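Local coordinates for D-2-hydroxyacid dehydrogensase protein (Ketogulonicigenium vulgare, PDB 4LSW) that probably catalyses the NAD(P)-dependent interconversion of D-2-hydroxyacids and the corresponding 2-oxoacids, at residues F144-G149 with V198-V203. Residues are numbered along the deposited sequence; the frame is centred on the assembly and turned at random.
Sequences FGRRAG and VDFLFV
D199 and R147 both set CG anti to their own carbonyl carbon (chi1 -55° and -57°), and with a bend at chi3 the arginine brings its guanidinium side-on to the carboxylate. R147 NE reaches D199 OD2 at 3.0 Å and R147 NH2 reaches D199 OD1 at 2.8 Å, both almost straight and in the guanidinium plane, yet both meeting the oxygens from above the carboxylate plane. The backbone N of R147 adds a third bond, to the anti lone pair of OD2, so the carboxylate is held by main chain and side chain of one residue. R146 comes in more loosely: its NH2 lies 3.5 Å from D199 OD1 in a long salt bridge, CE2 of the F200 ring and CB of D199 sit over one face of its guanidinium, and its NH1 is bonded to R142 O. A water donates to D199 OD2 and takes a weak bond from R146 NE. With an alanine at D199, R147 N and NE would lose their shared acceptor, and both arginines would probably be left without this negative charge, the R147 guanidinium freer to turn. This cluster sits where two neighbouring parallel strands begin, 147-151 and 200-203, at the middle of the Rossmann-type sheet of the NAD-binding domain; the first strand runs on toward a glycine-rich GxGxxG turn, probably the dinucleotide-binding loop. R147 O accepts from the N atoms of both D199 (2.8 Å) and F200 (3.2 Å). Farther along, G149 N donates to F200 O at 2.9 Å, and G149 O receives F202 N at 2.9 Å while lying at the edge of the F202 ring. V198 CG1 packs 3.5 Å from G149 N. On the face that also carries A148, the F200 and F202 side chains reach M112 of helix 101-116, and F202 also meets V160 and L164 of helix 155-165.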
ATOM      1  N   PHE A 144     -17.455 -17.745   4.868  1.00  5.78           N
ATOM      2  CA  PHE A 144     -17.731 -17.608   6.297  1.00  4.46           C
ATOM      3  C   PHE A 144     -17.419 -18.870   7.090  1.00  4.71           C
ATOM      4  O   PHE A 144     -17.599 -19.989   6.606  1.00  5.88           O
ATOM      5  CB  PHE A 144     -19.187 -17.159   6.564  1.00  5.87           C
ATOM      6  CG  PHE A 144     -20.195 -18.293   6.531  1.00  5.89           C
ATOM      7  CD1 PHE A 144     -20.755 -18.704   5.331  1.00  5.59           C
ATOM      8  CD2 PHE A 144     -20.572 -18.945   7.704  1.00  6.03           C
ATOM      9  CE1 PHE A 144     -21.669 -19.753   5.293  1.00  6.73           C
ATOM     10  CE2 PHE A 144     -21.489 -19.994   7.673  1.00  6.21           C
ATOM     11  CZ  PHE A 144     -22.034 -20.397   6.463  1.00  5.67           C
ATOM     12  N   GLY A 145     -16.947 -18.670   8.317  1.00  5.22           N
ATOM     13  CA  GLY A 145     -16.690 -19.769   9.231  1.00  6.91           C
ATOM     14  C   GLY A 145     -15.408 -20.544   8.962  1.00  7.72           C
ATOM     15  O   GLY A 145     -15.056 -21.434   9.739  1.00 10.56           O
ATOM     16  N   ARG A 146     -14.706 -20.208   7.886  1.00  4.95           N
ATOM     17  CA  ARG A 146     -13.499 -20.933   7.510  1.00  5.02           C
ATOM     18  C   ARG A 146     -12.269 -20.280   8.149  1.00  7.18           C
ATOM     19  O   ARG A 146     -12.405 -19.393   8.993  1.00  6.27           O
ATOM     20  CB  ARG A 146     -13.402 -21.051   5.987  1.00  7.99           C
ATOM     21  CG  ARG A 146     -14.593 -21.852   5.390  1.00  7.82           C
ATOM     22  CD  ARG A 146     -14.465 -22.053   3.895  1.00  9.65           C
ATOM     23  NE  ARG A 146     -13.324 -22.894   3.538  1.00 12.15           N
ATOM     24  CZ  ARG A 146     -12.786 -22.946   2.324  1.00 13.11           C
ATOM     25  NH1 ARG A 146     -13.279 -22.208   1.339  1.00 13.68           N
ATOM     26  NH2 ARG A 146     -11.750 -23.739   2.091  1.00 15.03           N
ATOM     27  N   ARG A 147     -11.075 -20.739   7.784  1.00  5.11           N
ATOM     28  CA  ARG A 147      -9.867 -20.335   8.490  1.00  6.38           C
ATOM     29  C   ARG A 147      -9.089 -19.278   7.710  1.00  4.67           C
ATOM     30  O   ARG A 147      -8.828 -19.452   6.523  1.00  5.49           O
ATOM     31  CB  ARG A 147      -8.985 -21.565   8.730  1.00  7.40           C
ATOM     32  CG  ARG A 147      -9.689 -22.688   9.516  1.00  6.03           C
ATOM     33  CD  ARG A 147      -8.905 -23.987   9.397  1.00  7.45           C
ATOM     34  NE  ARG A 147      -8.725 -24.369   8.000  1.00  8.95           N
ATOM     35  CZ  ARG A 147      -7.942 -25.361   7.584  1.00 10.36           C
ATOM     36  NH1 ARG A 147      -7.256 -26.085   8.454  1.00 12.29           N
ATOM     37  NH2 ARG A 147      -7.849 -25.628   6.284  1.00 11.53           N
ATOM     38  N   ALA A 148      -8.729 -18.191   8.385  1.00  3.91           N
ATOM     39  CA  ALA A 148      -7.992 -17.105   7.753  1.00  3.67           C
ATOM     40  C   ALA A 148      -6.774 -16.736   8.573  1.00  7.09           C
ATOM     41  O   ALA A 148      -6.845 -16.681   9.798  1.00  7.16           O
ATOM     42  CB  ALA A 148      -8.906 -15.883   7.556  1.00  6.10           C
ATOM     43  N   GLY A 149      -5.672 -16.479   7.876  1.00  5.09           N
ATOM     44  CA  GLY A 149      -4.449 -16.045   8.520  1.00  5.67           C
ATOM     45  C   GLY A 149      -4.098 -14.656   8.043  1.00  3.86           C
ATOM     46  O   GLY A 149      -4.289 -14.329   6.873  1.00  4.92           O
ATOM     47  N   VAL A 198      -4.553 -22.501   7.420  1.00  5.68           N
ATOM     48  CA  VAL A 198      -5.615 -21.590   6.957  1.00  4.35           C
ATOM     49  C   VAL A 198      -6.038 -21.816   5.514  1.00  5.03           C
ATOM     50  O   VAL A 198      -5.301 -22.409   4.726  1.00  6.85           O
ATOM     51  CB  VAL A 198      -5.260 -20.093   7.159  1.00  5.73           C
ATOM     52  CG1 VAL A 198      -4.917 -19.821   8.597  1.00  5.25           C
ATOM     53  CG2 VAL A 198      -4.109 -19.675   6.236  1.00  5.00           C
ATOM     54  N   ASP A 199      -7.228 -21.315   5.178  1.00  5.43           N
ATOM     55  CA  ASP A 199      -7.785 -21.415   3.848  1.00  5.46           C
ATOM     56  C   ASP A 199      -7.544 -20.143   3.033  1.00  4.72           C
ATOM     57  O   ASP A 199      -7.557 -20.178   1.806  1.00  5.57           O
ATOM     58  CB  ASP A 199      -9.288 -21.696   3.949  1.00  7.17           C
ATOM     59  CG  ASP A 199      -9.585 -22.928   4.785  1.00  8.02           C
ATOM     60  OD1 ASP A 199      -9.147 -24.013   4.362  1.00  7.91           O
ATOM     61  OD2 ASP A 199     -10.221 -22.823   5.862  1.00  6.96           O
ATOM     62  N   PHE A 200      -7.326 -19.029   3.726  1.00  4.99           N
ATOM     63  CA  PHE A 200      -7.125 -17.724   3.112  1.00  4.02           C
ATOM     64  C   PHE A 200      -5.997 -17.062   3.875  1.00  5.36           C
ATOM     65  O   PHE A 200      -6.032 -17.038   5.102  1.00  5.35           O
ATOM     66  CB  PHE A 200      -8.381 -16.852   3.265  1.00  3.64           C
ATOM     67  CG  PHE A 200      -9.636 -17.471   2.722  1.00  4.50           C
ATOM     68  CD1 PHE A 200      -9.978 -17.313   1.386  1.00  5.35           C
ATOM     69  CD2 PHE A 200     -10.485 -18.198   3.550  1.00  5.88           C
ATOM     70  CE1 PHE A 200     -11.154 -17.870   0.878  1.00  4.46           C
ATOM     71  CE2 PHE A 200     -11.656 -18.769   3.042  1.00  6.85           C
ATOM     72  CZ  PHE A 200     -11.992 -18.597   1.714  1.00  6.68           C
ATOM     73  N   LEU A 201      -4.991 -16.557   3.170  1.00  4.68           N
ATOM     74  CA  LEU A 201      -3.865 -15.874   3.821  1.00  4.27           C
ATOM     75  C   LEU A 201      -3.738 -14.456   3.286  1.00  5.64           C
ATOM     76  O   LEU A 201      -3.557 -14.256   2.075  1.00  6.23           O
ATOM     77  CB  LEU A 201      -2.549 -16.617   3.559  1.00  4.99           C
ATOM     78  CG  LEU A 201      -1.283 -16.002   4.158  1.00  5.02           C
ATOM     79  CD1 LEU A 201      -1.346 -16.002   5.676  1.00  7.20           C
ATOM     80  CD2 LEU A 201      -0.042 -16.750   3.673  1.00  7.38           C
ATOM     81  N   PHE A 202      -3.854 -13.481   4.173  1.00  4.48           N
ATOM     82  CA  PHE A 202      -3.721 -12.081   3.792  1.00  5.33           C
ATOM     83  C   PHE A 202      -2.310 -11.614   4.075  1.00  6.09           C
ATOM     84  O   PHE A 202      -1.808 -11.798   5.185  1.00  5.94           O
ATOM     85  CB  PHE A 202      -4.701 -11.218   4.600  1.00  4.41           C
ATOM     86  CG  PHE A 202      -6.138 -11.421   4.222  1.00  4.02           C
ATOM     87  CD1 PHE A 202      -6.870 -12.485   4.748  1.00  5.90           C
ATOM     88  CD2 PHE A 202      -6.753 -10.561   3.327  1.00  4.57           C
ATOM     89  CE1 PHE A 202      -8.198 -12.680   4.398  1.00  5.40           C
ATOM     90  CE2 PHE A 202      -8.084 -10.754   2.978  1.00  6.19           C
ATOM     91  CZ  PHE A 202      -8.801 -11.810   3.513  1.00  6.01           C
ATOM     92  N   VAL A 203      -1.676 -10.996   3.086  1.00  6.05           N
ATOM     93  CA  VAL A 203      -0.344 -10.440   3.279  1.00  5.80           C
ATOM     94  C   VAL A 203      -0.471  -8.941   3.499  1.00  9.25           C
ATOM     95  O   VAL A 203      -0.815  -8.183   2.578  1.00  8.57           O
ATOM     96  CB  VAL A 203       0.562 -10.730   2.088  1.00  7.27           C
ATOM     97  CG1 VAL A 203       1.968 -10.212   2.366  1.00 11.25           C
ATOM     98  CG2 VAL A 203       0.589 -12.218   1.821  1.00  8.26           C
TER
HETATM   99  O   HOH W   1     -12.192 -24.898   5.929  1.00 23.88           O